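Local structure of Adp-heptose LPS heptosyltransferase II (Escherichia coli, 1PSW) at residues L72-R77 with V96-A100; N118-V122 with A137-K142; W197-H201 with I330-V335; D224-N229 with R244-G248. The protein transfers the second heptose from ADP-L-glycero-D-manno-heptose onto heptosyl-Kdo2-lipid A during assembly of the lipopolysaccharide inner core. All blocks are in the same frame, centred on the assembly; numbering follows the deposited sequence.

Interaction 1 (L72-R77 with V96-A100); sequences LGHSLR and VPLFA. Unlike the reference sequence in segment 96-100: Leu-98 (reference Phe).
Arg-77 reaches back along the end of the helix in residues 72-77 to the carboxyl end of the helix in residues 96-100. Its CB stands 4.1 Å from Ala-100 O, and CG comes closer to the same oxygen. From CG the chain runs extended (chi2 173°, chi3 170°), which carries NE to Phe-99 O for a weak, bent hydrogen bond of 3.3 Å. His-74 ND1 sits over the centre of one face of the guanidinium, the two planes being inclined to each other. His-74 ND1 itself stays 3.6 Å from Phe-99 O. Further in, the backbones nearly touch: the CA atoms of Gly-73 and Ala-100 are 4.4 Å apart, and Ala-100 CA offers a CA-H...O contact to Gly-73 O at 3.2 Å. A CB on Gly-73 would run into CB of Phe-99. Leu-76 CD1 meets Val-96 CG1 at 3.7 Å, the two side chains crossing at about a right angle, and Met-36 of strand 32-37 touches both. Two helices flanking the N-terminal parallel sheet are thus joined by close backbone approach and apolar contact, while the cationic arginine, set beside carbonyls at a helix end, would probably be stabilised by their partial negative charge.

Interaction 2 (N118-V122 with A137-K142); sequences NDVRV and ALAYDK
The backbones of Arg-121 and Lys-142 approach to 6.8 Å between CA atoms, strand 119-121 facing a loop that leaves a type I turn at Ala-137 to Tyr-140, so side chains bridge the gap. Arg-121 does most of this. Its chain bends at chi2 (-63°), swinging the guanidinium toward the turn, where NH2 donates to Tyr-140 O at 2.8 Å with an N-H...O angle of 130°; the oxygen lies tilted from the guanidinium plane. At the edge of the group, in its plane, Ala-137 O sits near NH1. The same guanidinium grips Asp-119 side-on: NE gives OD1 an almost straight bond (171°) from above the carboxylate plane, and NH2 meets OD2 on its syn side at 3.1 Å in a salt bridge. Thr-106 OG1 of the adjacent strand is a second partner of Asp-119 OD2, likely to steady the carboxylate that Arg-121 grips. Strand 119-121 is an outermost strand of the N-terminal parallel, Rossmann-like sheet of this GT-B enzyme, and the contact ties that edge to the chain following helix 131-137. Over one guanidinium face lies the backbone N of Lys-142. The extended lysine runs antiparallel alongside Arg-121, its CG 3.7 Å from Arg-121 CD, and brings CE to 3.2 Å from Val-120 O. One water accepts from Lys-142 N and donates to Asp-119 OD1; another accepts from Lys-142 NZ. Leu-138 CD2 packs against Arg-121 CG at 3.9 Å, with Trp-108 touching both side chains.

Interaction 3 (W197-H201 with I330-V335); sequences WPHYH and ITPQRV
Trp-197 puts the edge of its indole against the chain entering helix 332-347. NE1 donates to Ile-330 O at 2.9 Å with an angle of 148°; the oxygen lies in the ring plane, while the donor is tilted from the carbonyl plane. Farther round the rim, CH2 reaches Pro-332 CA at 3.8 Å, and CZ2 meets CG2 of Val-335, which comes from the opposite direction, at 3.6 Å. With CG of Trp-197 anti to the backbone N (chi1 -164°), one indole face is turned under His-201, whose CB sits over its centre. The contact joins the starts of helices 199-211 and 332-347 in the C-terminal Rossmann-like domain of the GT-B fold; Thr-331 caps the second helix, its OG1 accepting from Arg-334 N at 3.1 Å. Pro-332 is pressed on His-201: CD lies over one imidazole face, 4.1 Å from the ring centroid, in a CH-pi contact, and CG approaches ND1 to 3.7 Å. Tyr-200 CE1 lies over the other face, while His-201 NE2 bonds to Ile-328 O. A leucine in place of Trp-197 would probably leave Ile-330 O without its indole donor and open a gap beside Val-335. Leu-205 of helix 199-211 and Leu-286 of strand 283-287 touch both Trp-197 and Val-335.

Interaction 4 (D224-N229 with R244-G248); sequences DHEAGN and RNLAG
Asn-245 points its carboxamide from the end of strand 243-245 into the first turn of helix 225-232, and both its polar atoms are used. ND2 gives two hydrogen bonds. One goes to His-225 O at 3.1 Å, in the carbonyl plane and on a lone pair; the other goes to Asn-229 OD1, also at 3.1 Å, but meets that oxygen from well above its carbonyl plane, the two amide planes being nearly perpendicular. OD1 faces back to its own segment and accepts from Ala-247 N at 3.1 Å, closing an Asx turn. His-225 O is shared, taking Asn-229 N as its helical donor besides Asn-245 ND2. The imidazole of His-225 lies nearly parallel to the Asn-245 amide, 15° apart, with ND2 over one ring face. CG of His-225 is anti to the backbone N (chi1 -171°), which brings ND1 to Ala-247 O for a bond of 3.0 Å with an angle of 144°, in the carbonyl plane. Were a leucine to replace Asn-245, Ala-247 N and Asn-229 OD1 would be likely to lose these partners and the Asx turn its closing bond. Gly-228 lets the amide come close, since a CB there would strike Asn-245 OD1. Beside it, Ala-247 CB packs at 4.0 Å from Asp-224 CB, and Asp-224 OD2 accepts from Ser-221 N. Helix 225-232 follows strand 215-218 and leads to the parallel neighbour 243-245, so the contact lies within a beta-alpha-beta unit at the edge of the C-terminal Rossmann-like sheet.

From the N terminus, interaction 1 comes first, closing a loop of 18 residues that includes strand 83-86 and joining two helices of the N-terminal domain. Interaction 2 follows in series, closing a loop that holds nearly all of helix 131-137 at one of the two edge strands of the same sheet; its nearest atoms are about 6 Å from those of interaction 1. The chain then enters the C-terminal domain. Interaction 3 spans 128 intervening residues, bringing the last helix back to helix 199-211, and interaction 4 is nested inside that long loop, at the edge strand 243-245. None cross. The centres of interactions 3 and 4 lie 18 Å apart, whereas those of interactions 1 and 3 are 49 Å apart, on opposite sides of the chain's centre.

Interaction 1 (L72-R77 with V96-A100)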
loop_
_atom_site.group_PDB
_atom_site.type_symbol
_atom_site.label_atom_id
_atom_site.label_comp_id
_atom_site.label_asym_id
_atom_site.label_seq_id
_atom_site.Cartn_x
_atom_site.Cartn_y
_atom_site.Cartn_z
ATOM N N LEU A 72 -9.995 -26.051 2.806
ATOM C CA LEU A 72 -8.780 -25.247 2.837
ATOM C C LEU A 72 -8.198 -25.274 4.244
ATOM O O LEU A 72 -7.010 -25.532 4.431
ATOM C CB LEU A 72 -9.092 -23.805 2.435
ATOM C CG LEU A 72 -7.937 -22.806 2.509
ATOM C CD1 LEU A 72 -6.839 -23.203 1.528
ATOM C CD2 LEU A 72 -8.452 -21.408 2.195
ATOM N N GLY A 73 -9.048 -25.010 5.232
ATOM C CA GLY A 73 -8.603 -25.007 6.613
ATOM C C GLY A 73 -8.045 -26.344 7.060
ATOM O O GLY A 73 -7.047 -26.399 7.782
ATOM N N HIS A 74 -8.685 -27.428 6.632
ATOM C CA HIS A 74 -8.246 -28.771 6.998
ATOM C C HIS A 74 -6.860 -29.099 6.460
ATOM O O HIS A 74 -6.071 -29.763 7.131
ATOM C CB HIS A 74 -9.243 -29.819 6.496
ATOM C CG HIS A 74 -10.562 -29.785 7.203
ATOM N ND1 HIS A 74 -10.693 -29.365 8.508
ATOM C CD2 HIS A 74 -11.796 -30.169 6.803
ATOM C CE1 HIS A 74 -11.955 -29.492 8.884
ATOM N NE2 HIS A 74 -12.644 -29.979 7.868
ATOM N N SER A 75 -6.568 -28.634 5.252
ATOM C CA SER A 75 -5.276 -28.888 4.629
ATOM C C SER A 75 -4.145 -28.165 5.358
ATOM O O SER A 75 -2.984 -28.560 5.255
ATOM C CB SER A 75 -5.305 -28.445 3.166
ATOM O OG SER A 75 -5.433 -27.037 3.069
ATOM N N LEU A 76 -4.489 -27.113 6.097
ATOM C CA LEU A 76 -3.503 -26.331 6.833
ATOM C C LEU A 76 -3.168 -26.927 8.191
ATOM O O LEU A 76 -2.293 -26.426 8.893
ATOM C CB LEU A 76 -4.000 -24.896 7.020
ATOM C CG LEU A 76 -4.210 -24.073 5.750
ATOM C CD1 LEU A 76 -4.774 -22.711 6.122
ATOM C CD2 LEU A 76 -2.892 -23.923 5.002
ATOM N N ARG A 77 -3.868 -27.992 8.567
ATOM C CA ARG A 77 -3.615 -28.641 9.845
ATOM C C ARG A 77 -2.203 -29.204 9.885
ATOM O O ARG A 77 -1.542 -29.173 10.922
ATOM C CB ARG A 77 -4.634 -29.754 10.082
ATOM C CG ARG A 77 -6.015 -29.244 10.450
ATOM C CD ARG A 77 -7.029 -30.369 10.512
ATOM N NE ARG A 77 -8.293 -29.916 11.080
ATOM C CZ ARG A 77 -9.407 -30.640 11.109
ATOM N NH1 ARG A 77 -9.421 -31.865 10.597
ATOM N NH2 ARG A 77 -10.507 -30.139 11.653
ATOM N N VAL A 96 -11.242 -19.785 8.429
ATOM C CA VAL A 96 -10.123 -20.669 8.125
ATOM C C VAL A 96 -9.260 -21.042 9.329
ATOM O O VAL A 96 -9.007 -22.223 9.566
ATOM C CB VAL A 96 -9.223 -20.062 7.031
ATOM C CG1 VAL A 96 -7.946 -20.874 6.886
ATOM C CG2 VAL A 96 -9.974 -20.037 5.713
ATOM N N PRO A 97 -8.792 -20.048 10.103
ATOM C CA PRO A 97 -7.956 -20.345 11.271
ATOM C C PRO A 97 -8.585 -21.345 12.236
ATOM O O PRO A 97 -7.889 -22.172 12.834
ATOM C CB PRO A 97 -7.760 -18.974 11.910
ATOM C CG PRO A 97 -7.766 -18.067 10.733
ATOM C CD PRO A 97 -8.929 -18.592 9.927
ATOM N N LEU A 98 -9.900 -21.270 12.394
ATOM C CA LEU A 98 -10.595 -22.185 13.291
ATOM C C LEU A 98 -10.570 -23.598 12.715
ATOM O O LEU A 98 -10.216 -24.547 13.410
ATOM C CB LEU A 98 -12.043 -21.727 13.498
ATOM C CG LEU A 98 -12.887 -22.552 14.477
ATOM C CD1 LEU A 98 -12.204 -22.611 15.837
ATOM C CD2 LEU A 98 -14.264 -21.923 14.606
ATOM N N PHE A 99 -10.933 -23.729 11.442
ATOM C CA PHE A 99 -10.942 -25.031 10.784
ATOM C C PHE A 99 -9.548 -25.654 10.767
ATOM O O PHE A 99 -9.407 -26.878 10.733
ATOM C CB PHE A 99 -11.455 -24.908 9.347
ATOM C CG PHE A 99 -12.845 -24.338 9.239
ATOM C CD1 PHE A 99 -13.829 -24.671 10.169
ATOM C CD2 PHE A 99 -13.178 -23.488 8.190
ATOM C CE1 PHE A 99 -15.125 -24.170 10.052
ATOM C CE2 PHE A 99 -14.468 -22.983 8.064
ATOM C CZ PHE A 99 -15.445 -23.323 8.997
ATOM N N ALA A 100 -8.522 -24.809 10.788
ATOM C CA ALA A 100 -7.141 -25.271 10.775
ATOM C C ALA A 100 -6.741 -25.840 12.130
ATOM O O ALA A 100 -5.682 -26.450 12.266
ATOM C CB ALA A 100 -6.212 -24.122 10.396
#

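Interaction 2 (N118-V122 with A137-K142)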
loop_
_atom_site.group_PDB
_atom_site.type_symbol
_atom_site.label_atom_id
_atom_site.label_comp_id
_atom_site.label_asym_id
_atom_site.label_seq_id
_atom_site.Cartn_x
_atom_site.Cartn_y
_atom_site.Cartn_z
ATOM N N ASN A 118 -10.417 -16.491 19.749
ATOM C CA ASN A 118 -10.390 -16.703 21.192
ATOM C C ASN A 118 -9.545 -15.643 21.887
ATOM O O ASN A 118 -9.369 -15.671 23.104
ATOM C CB ASN A 118 -9.859 -18.099 21.534
ATOM C CG ASN A 118 -8.702 -18.520 20.659
ATOM O OD1 ASN A 118 -7.795 -17.739 20.379
ATOM N ND2 ASN A 118 -8.726 -19.774 20.228
ATOM N N ASP A 119 -9.024 -14.707 21.102
ATOM C CA ASP A 119 -8.215 -13.618 21.633
ATOM C C ASP A 119 -8.681 -12.337 20.950
ATOM O O ASP A 119 -7.911 -11.657 20.268
ATOM C CB ASP A 119 -6.731 -13.879 21.359
ATOM C CG ASP A 119 -5.832 -12.774 21.888
ATOM O OD1 ASP A 119 -6.199 -12.128 22.890
ATOM O OD2 ASP A 119 -4.746 -12.562 21.310
ATOM N N VAL A 120 -9.962 -12.033 21.139
ATOM C CA VAL A 120 -10.592 -10.855 20.560
ATOM C C VAL A 120 -10.138 -9.576 21.254
ATOM O O VAL A 120 -10.045 -9.518 22.481
ATOM C CB VAL A 120 -12.133 -10.962 20.658
ATOM C CG1 VAL A 120 -12.553 -11.119 22.113
ATOM C CG2 VAL A 120 -12.789 -9.734 20.045
ATOM N N ARG A 121 -9.848 -8.552 20.460
ATOM C CA ARG A 121 -9.410 -7.270 20.997
ATOM C C ARG A 121 -10.503 -6.242 20.711
ATOM O O ARG A 121 -10.921 -6.083 19.565
ATOM C CB ARG A 121 -8.097 -6.834 20.330
ATOM C CG ARG A 121 -6.983 -7.887 20.317
ATOM C CD ARG A 121 -6.530 -8.260 21.720
ATOM N NE ARG A 121 -5.427 -9.226 21.720
ATOM C CZ ARG A 121 -4.169 -8.940 21.393
ATOM N NH1 ARG A 121 -3.832 -7.706 21.033
ATOM N NH2 ARG A 121 -3.241 -9.887 21.436
ATOM N N VAL A 122 -10.974 -5.555 21.749
ATOM C CA VAL A 122 -12.018 -4.546 21.577
ATOM C C VAL A 122 -11.343 -3.243 21.176
ATOM O O VAL A 122 -10.508 -2.713 21.910
ATOM C CB VAL A 122 -12.815 -4.305 22.876
ATOM C CG1 VAL A 122 -14.000 -3.402 22.592
ATOM C CG2 VAL A 122 -13.275 -5.627 23.459
ATOM N N ALA A 137 -0.305 -3.402 17.362
ATOM C CA ALA A 137 -0.819 -3.769 18.680
ATOM C C ALA A 137 -1.163 -5.255 18.823
ATOM O O ALA A 137 -1.087 -5.812 19.925
ATOM C CB ALA A 137 -2.044 -2.931 19.013
ATOM N N LEU A 138 -1.540 -5.900 17.722
ATOM C CA LEU A 138 -1.910 -7.314 17.776
ATOM C C LEU A 138 -0.763 -8.254 18.132
ATOM O O LEU A 138 -0.994 -9.380 18.570
ATOM C CB LEU A 138 -2.529 -7.755 16.450
ATOM C CG LEU A 138 -3.813 -7.034 16.027
ATOM C CD1 LEU A 138 -4.294 -7.623 14.710
ATOM C CD2 LEU A 138 -4.890 -7.175 17.102
ATOM N N ALA A 139 0.469 -7.793 17.947
ATOM C CA ALA A 139 1.638 -8.606 18.249
ATOM C C ALA A 139 1.915 -8.644 19.749
ATOM O O ALA A 139 2.794 -9.376 20.204
ATOM C CB ALA A 139 2.858 -8.062 17.510
ATOM N N TYR A 140 1.173 -7.853 20.515
ATOM C CA TYR A 140 1.359 -7.811 21.960
ATOM C C TYR A 140 0.201 -8.463 22.701
ATOM O O TYR A 140 -0.903 -8.597 22.162
ATOM C CB TYR A 140 1.537 -6.359 22.415
ATOM C CG TYR A 140 2.788 -5.728 21.848
ATOM C CD1 TYR A 140 4.038 -5.991 22.403
ATOM C CD2 TYR A 140 2.730 -4.914 20.716
ATOM C CE1 TYR A 140 5.202 -5.458 21.844
ATOM C CE2 TYR A 140 3.884 -4.378 20.150
ATOM C CZ TYR A 140 5.114 -4.652 20.719
ATOM O OH TYR A 140 6.245 -4.102 20.160
ATOM N N ASP A 141 0.455 -8.875 23.940
ATOM C CA ASP A 141 -0.575 -9.519 24.751
ATOM C C ASP A 141 -1.750 -8.579 24.991
ATOM O O ASP A 141 -1.572 -7.374 25.148
ATOM C CB ASP A 141 0.010 -9.980 26.087
ATOM C CG ASP A 141 1.118 -11.003 25.915
ATOM O OD1 ASP A 141 0.888 -12.021 25.228
ATOM O OD2 ASP A 141 2.219 -10.790 26.468
ATOM N N LYS A 142 -2.950 -9.147 25.028
ATOM C CA LYS A 142 -4.177 -8.382 25.222
ATOM C C LYS A 142 -4.144 -7.328 26.333
ATOM O O LYS A 142 -4.138 -6.126 26.060
ATOM C CB LYS A 142 -5.350 -9.338 25.465
ATOM C CG LYS A 142 -6.712 -8.675 25.372
ATOM C CD LYS A 142 -7.823 -9.658 25.684
ATOM C CE LYS A 142 -9.188 -9.013 25.523
ATOM N NZ LYS A 142 -10.285 -9.955 25.885
HETATM O O HOH W 1 -10.227 -12.628 24.395
HETATM O O HOH W 2 -3.358 -11.783 24.228
#

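Interaction 3 (W197-H201 with I330-V335)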
loop_
_atom_site.group_PDB
_atom_site.type_symbol
_atom_site.label_atom_id
_atom_site.label_comp_id
_atom_site.label_asym_id
_atom_site.label_seq_id
_atom_site.Cartn_x
_atom_site.Cartn_y
_atom_site.Cartn_z
ATOM N N TRP A 197 -7.305 13.226 -8.167
ATOM C CA TRP A 197 -6.947 14.535 -8.690
ATOM C C TRP A 197 -7.390 14.379 -10.145
ATOM O O TRP A 197 -7.212 13.311 -10.731
ATOM C CB TRP A 197 -5.445 14.740 -8.609
ATOM C CG TRP A 197 -5.012 16.152 -8.761
ATOM C CD1 TRP A 197 -5.594 17.256 -8.219
ATOM C CD2 TRP A 197 -3.829 16.604 -9.428
ATOM N NE1 TRP A 197 -4.834 18.379 -8.491
ATOM C CE2 TRP A 197 -3.744 18.001 -9.222
ATOM C CE3 TRP A 197 -2.813 15.957 -10.149
ATOM C CZ2 TRP A 197 -2.703 18.767 -9.746
ATOM C CZ3 TRP A 197 -1.769 16.723 -10.666
ATOM C CH2 TRP A 197 -1.720 18.112 -10.448
ATOM N N PRO A 198 -7.984 15.423 -10.745
ATOM C CA PRO A 198 -8.454 15.366 -12.139
ATOM C C PRO A 198 -7.449 14.894 -13.190
ATOM O O PRO A 198 -6.277 15.280 -13.176
ATOM C CB PRO A 198 -8.909 16.795 -12.404
ATOM C CG PRO A 198 -9.411 17.232 -11.064
ATOM C CD PRO A 198 -8.342 16.711 -10.123
ATOM N N HIS A 199 -7.928 14.062 -14.109
ATOM C CA HIS A 199 -7.095 13.555 -15.186
ATOM C C HIS A 199 -6.416 14.695 -15.948
ATOM O O HIS A 199 -5.263 14.568 -16.369
ATOM C CB HIS A 199 -7.925 12.711 -16.172
ATOM C CG HIS A 199 -9.052 13.453 -16.825
ATOM N ND1 HIS A 199 -10.271 13.653 -16.211
ATOM C CD2 HIS A 199 -9.142 14.054 -18.037
ATOM C CE1 HIS A 199 -11.061 14.344 -17.013
ATOM N NE2 HIS A 199 -10.399 14.600 -18.129
ATOM N N TYR A 200 -7.115 15.810 -16.141
ATOM C CA TYR A 200 -6.510 16.922 -16.871
ATOM C C TYR A 200 -5.443 17.641 -16.063
ATOM O O TYR A 200 -4.539 18.254 -16.633
ATOM C CB TYR A 200 -7.582 17.904 -17.349
ATOM C CG TYR A 200 -8.625 18.257 -16.318
ATOM C CD1 TYR A 200 -8.432 19.311 -15.431
ATOM C CD2 TYR A 200 -9.818 17.546 -16.251
ATOM C CE1 TYR A 200 -9.408 19.655 -14.503
ATOM C CE2 TYR A 200 -10.794 17.872 -15.338
ATOM C CZ TYR A 200 -10.586 18.928 -14.467
ATOM O OH TYR A 200 -11.570 19.245 -13.571
ATOM N N HIS A 201 -5.540 17.591 -14.737
ATOM C CA HIS A 201 -4.504 18.216 -13.925
ATOM C C HIS A 201 -3.243 17.356 -14.041
ATOM O O HIS A 201 -2.138 17.889 -14.158
ATOM C CB HIS A 201 -4.929 18.345 -12.461
ATOM C CG HIS A 201 -5.813 19.529 -12.193
ATOM N ND1 HIS A 201 -5.986 20.546 -13.103
ATOM C CD2 HIS A 201 -6.571 19.848 -11.117
ATOM C CE1 HIS A 201 -6.820 21.447 -12.601
ATOM N NE2 HIS A 201 -7.186 21.047 -11.402
ATOM N N ILE A 330 -6.781 22.173 -6.477
ATOM C CA ILE A 330 -5.337 22.036 -6.318
ATOM C C ILE A 330 -4.740 22.139 -7.721
ATOM O O ILE A 330 -4.907 21.238 -8.540
ATOM C CB ILE A 330 -4.957 20.679 -5.684
ATOM C CG1 ILE A 330 -5.417 20.644 -4.225
ATOM C CG2 ILE A 330 -3.440 20.467 -5.767
ATOM C CD1 ILE A 330 -5.053 19.369 -3.481
ATOM N N THR A 331 -4.052 23.242 -7.992
ATOM C CA THR A 331 -3.474 23.482 -9.312
ATOM C C THR A 331 -2.191 22.717 -9.593
ATOM O O THR A 331 -1.425 22.413 -8.687
ATOM C CB THR A 331 -3.175 24.980 -9.529
ATOM O OG1 THR A 331 -2.039 25.356 -8.743
ATOM C CG2 THR A 331 -4.373 25.828 -9.115
ATOM N N PRO A 332 -1.945 22.385 -10.868
ATOM C CA PRO A 332 -0.735 21.660 -11.257
ATOM C C PRO A 332 0.505 22.460 -10.856
ATOM O O PRO A 332 1.550 21.887 -10.558
ATOM C CB PRO A 332 -0.878 21.550 -12.771
ATOM C CG PRO A 332 -2.359 21.417 -12.938
ATOM C CD PRO A 332 -2.875 22.485 -12.007
ATOM N N GLN A 333 0.383 23.787 -10.849
ATOM C CA GLN A 333 1.507 24.645 -10.477
ATOM C C GLN A 333 1.861 24.480 -9.001
ATOM O O GLN A 333 3.033 24.460 -8.642
ATOM C CB GLN A 333 1.191 26.112 -10.777
ATOM C CG GLN A 333 2.380 27.044 -10.569
ATOM C CD GLN A 333 3.605 26.617 -11.371
ATOM O OE1 GLN A 333 3.553 26.485 -12.597
ATOM N NE2 GLN A 333 4.716 26.402 -10.676
ATOM N N ARG A 334 0.852 24.359 -8.143
ATOM C CA ARG A 334 1.107 24.178 -6.715
ATOM C C ARG A 334 1.856 22.861 -6.507
ATOM O O ARG A 334 2.852 22.805 -5.783
ATOM C CB ARG A 334 -0.211 24.158 -5.928
ATOM C CG ARG A 334 -0.055 23.878 -4.440
ATOM C CD ARG A 334 -1.415 23.678 -3.780
ATOM N NE ARG A 334 -2.214 24.906 -3.740
ATOM C CZ ARG A 334 -2.200 25.781 -2.739
ATOM N NH1 ARG A 334 -1.426 25.568 -1.682
ATOM N NH2 ARG A 334 -2.959 26.867 -2.792
ATOM N N VAL A 335 1.372 21.806 -7.158
ATOM C CA VAL A 335 1.977 20.482 -7.061
ATOM C C VAL A 335 3.389 20.470 -7.645
ATOM O O VAL A 335 4.314 19.892 -7.066
ATOM C CB VAL A 335 1.102 19.422 -7.788
ATOM C CG1 VAL A 335 1.763 18.044 -7.726
ATOM C CG2 VAL A 335 -0.276 19.363 -7.134
#

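Interaction 4 (D224-N229 with R244-G248)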
loop_
_atom_site.group_PDB
_atom_site.type_symbol
_atom_site.label_atom_id
_atom_site.label_comp_id
_atom_site.label_asym_id
_atom_site.label_seq_id
_atom_site.Cartn_x
_atom_site.Cartn_y
_atom_site.Cartn_z
ATOM N N ASP A 224 -7.560 1.324 -13.957
ATOM C CA ASP A 224 -7.018 2.669 -14.140
ATOM C C ASP A 224 -6.458 2.902 -15.536
ATOM O O ASP A 224 -6.043 4.009 -15.852
ATOM C CB ASP A 224 -5.902 2.950 -13.120
ATOM C CG ASP A 224 -6.381 2.850 -11.683
ATOM O OD1 ASP A 224 -7.477 3.369 -11.376
ATOM O OD2 ASP A 224 -5.656 2.266 -10.847
ATOM N N HIS A 225 -6.441 1.868 -16.370
ATOM C CA HIS A 225 -5.885 1.997 -17.715
ATOM C C HIS A 225 -6.538 3.091 -18.556
ATOM O O HIS A 225 -5.844 3.874 -19.202
ATOM C CB HIS A 225 -5.978 0.672 -18.468
ATOM C CG HIS A 225 -5.246 0.679 -19.771
ATOM N ND1 HIS A 225 -3.869 0.716 -19.849
ATOM C CD2 HIS A 225 -5.694 0.716 -21.049
ATOM C CE1 HIS A 225 -3.503 0.777 -21.115
ATOM N NE2 HIS A 225 -4.591 0.779 -21.865
ATOM N N GLU A 226 -7.868 3.128 -18.559
ATOM C CA GLU A 226 -8.591 4.138 -19.322
ATOM C C GLU A 226 -8.223 5.525 -18.792
ATOM O O GLU A 226 -8.078 6.477 -19.559
ATOM C CB GLU A 226 -10.108 3.907 -19.232
ATOM C CG GLU A 226 -10.638 3.817 -17.810
ATOM C CD GLU A 226 -12.158 3.711 -17.738
ATOM O OE1 GLU A 226 -12.708 3.762 -16.617
ATOM O OE2 GLU A 226 -12.803 3.573 -18.801
ATOM N N ALA A 227 -8.060 5.638 -17.479
ATOM C CA ALA A 227 -7.692 6.920 -16.890
ATOM C C ALA A 227 -6.324 7.328 -17.429
ATOM O O ALA A 227 -6.099 8.492 -17.762
ATOM C CB ALA A 227 -7.657 6.819 -15.373
ATOM N N GLY A 228 -5.418 6.359 -17.527
ATOM C CA GLY A 228 -4.092 6.636 -18.041
ATOM C C GLY A 228 -4.137 7.100 -19.484
ATOM O O GLY A 228 -3.380 7.981 -19.884
ATOM N N ASN A 229 -5.021 6.494 -20.273
ATOM C CA ASN A 229 -5.158 6.865 -21.675
ATOM C C ASN A 229 -5.765 8.257 -21.841
ATOM O O ASN A 229 -5.397 8.980 -22.761
ATOM C CB ASN A 229 -6.020 5.840 -22.425
ATOM C CG ASN A 229 -5.226 4.623 -22.887
ATOM O OD1 ASN A 229 -3.992 4.622 -22.877
ATOM N ND2 ASN A 229 -5.938 3.585 -23.314
ATOM N N ARG A 244 4.458 7.143 -20.386
ATOM C CA ARG A 244 4.053 5.753 -20.556
ATOM C C ARG A 244 2.951 5.328 -19.592
ATOM O O ARG A 244 3.047 5.545 -18.382
ATOM C CB ARG A 244 5.271 4.841 -20.380
ATOM C CG ARG A 244 4.993 3.361 -20.580
ATOM C CD ARG A 244 5.855 2.783 -21.694
ATOM N NE ARG A 244 5.858 1.320 -21.692
ATOM C CZ ARG A 244 4.818 0.561 -22.024
ATOM N NH1 ARG A 244 3.674 1.125 -22.395
ATOM N NH2 ARG A 244 4.919 -0.762 -21.977
ATOM N N ASN A 245 1.909 4.719 -20.144
ATOM C CA ASN A 245 0.786 4.239 -19.349
ATOM C C ASN A 245 0.999 2.767 -18.992
ATOM O O ASN A 245 0.807 1.887 -19.830
ATOM C CB ASN A 245 -0.523 4.415 -20.135
ATOM C CG ASN A 245 -1.748 3.955 -19.359
ATOM O OD1 ASN A 245 -1.678 3.684 -18.158
ATOM N ND2 ASN A 245 -2.886 3.873 -20.046
ATOM N N LEU A 246 1.401 2.495 -17.752
ATOM C CA LEU A 246 1.621 1.123 -17.317
ATOM C C LEU A 246 0.477 0.614 -16.433
ATOM O O LEU A 246 0.574 -0.459 -15.844
ATOM C CB LEU A 246 2.964 1.002 -16.578
ATOM C CG LEU A 246 4.222 1.311 -17.400
ATOM C CD1 LEU A 246 5.469 1.089 -16.559
ATOM C CD2 LEU A 246 4.252 0.429 -18.641
ATOM N N ALA A 247 -0.610 1.376 -16.334
ATOM C CA ALA A 247 -1.742 0.928 -15.521
ATOM C C ALA A 247 -2.295 -0.367 -16.122
ATOM O O ALA A 247 -2.667 -0.401 -17.296
ATOM C CB ALA A 247 -2.836 2.003 -15.482
ATOM N N GLY A 248 -2.328 -1.424 -15.311
ATOM C CA GLY A 248 -2.823 -2.714 -15.761
ATOM C C GLY A 248 -1.796 -3.570 -16.487
ATOM O O GLY A 248 -2.083 -4.706 -16.863
#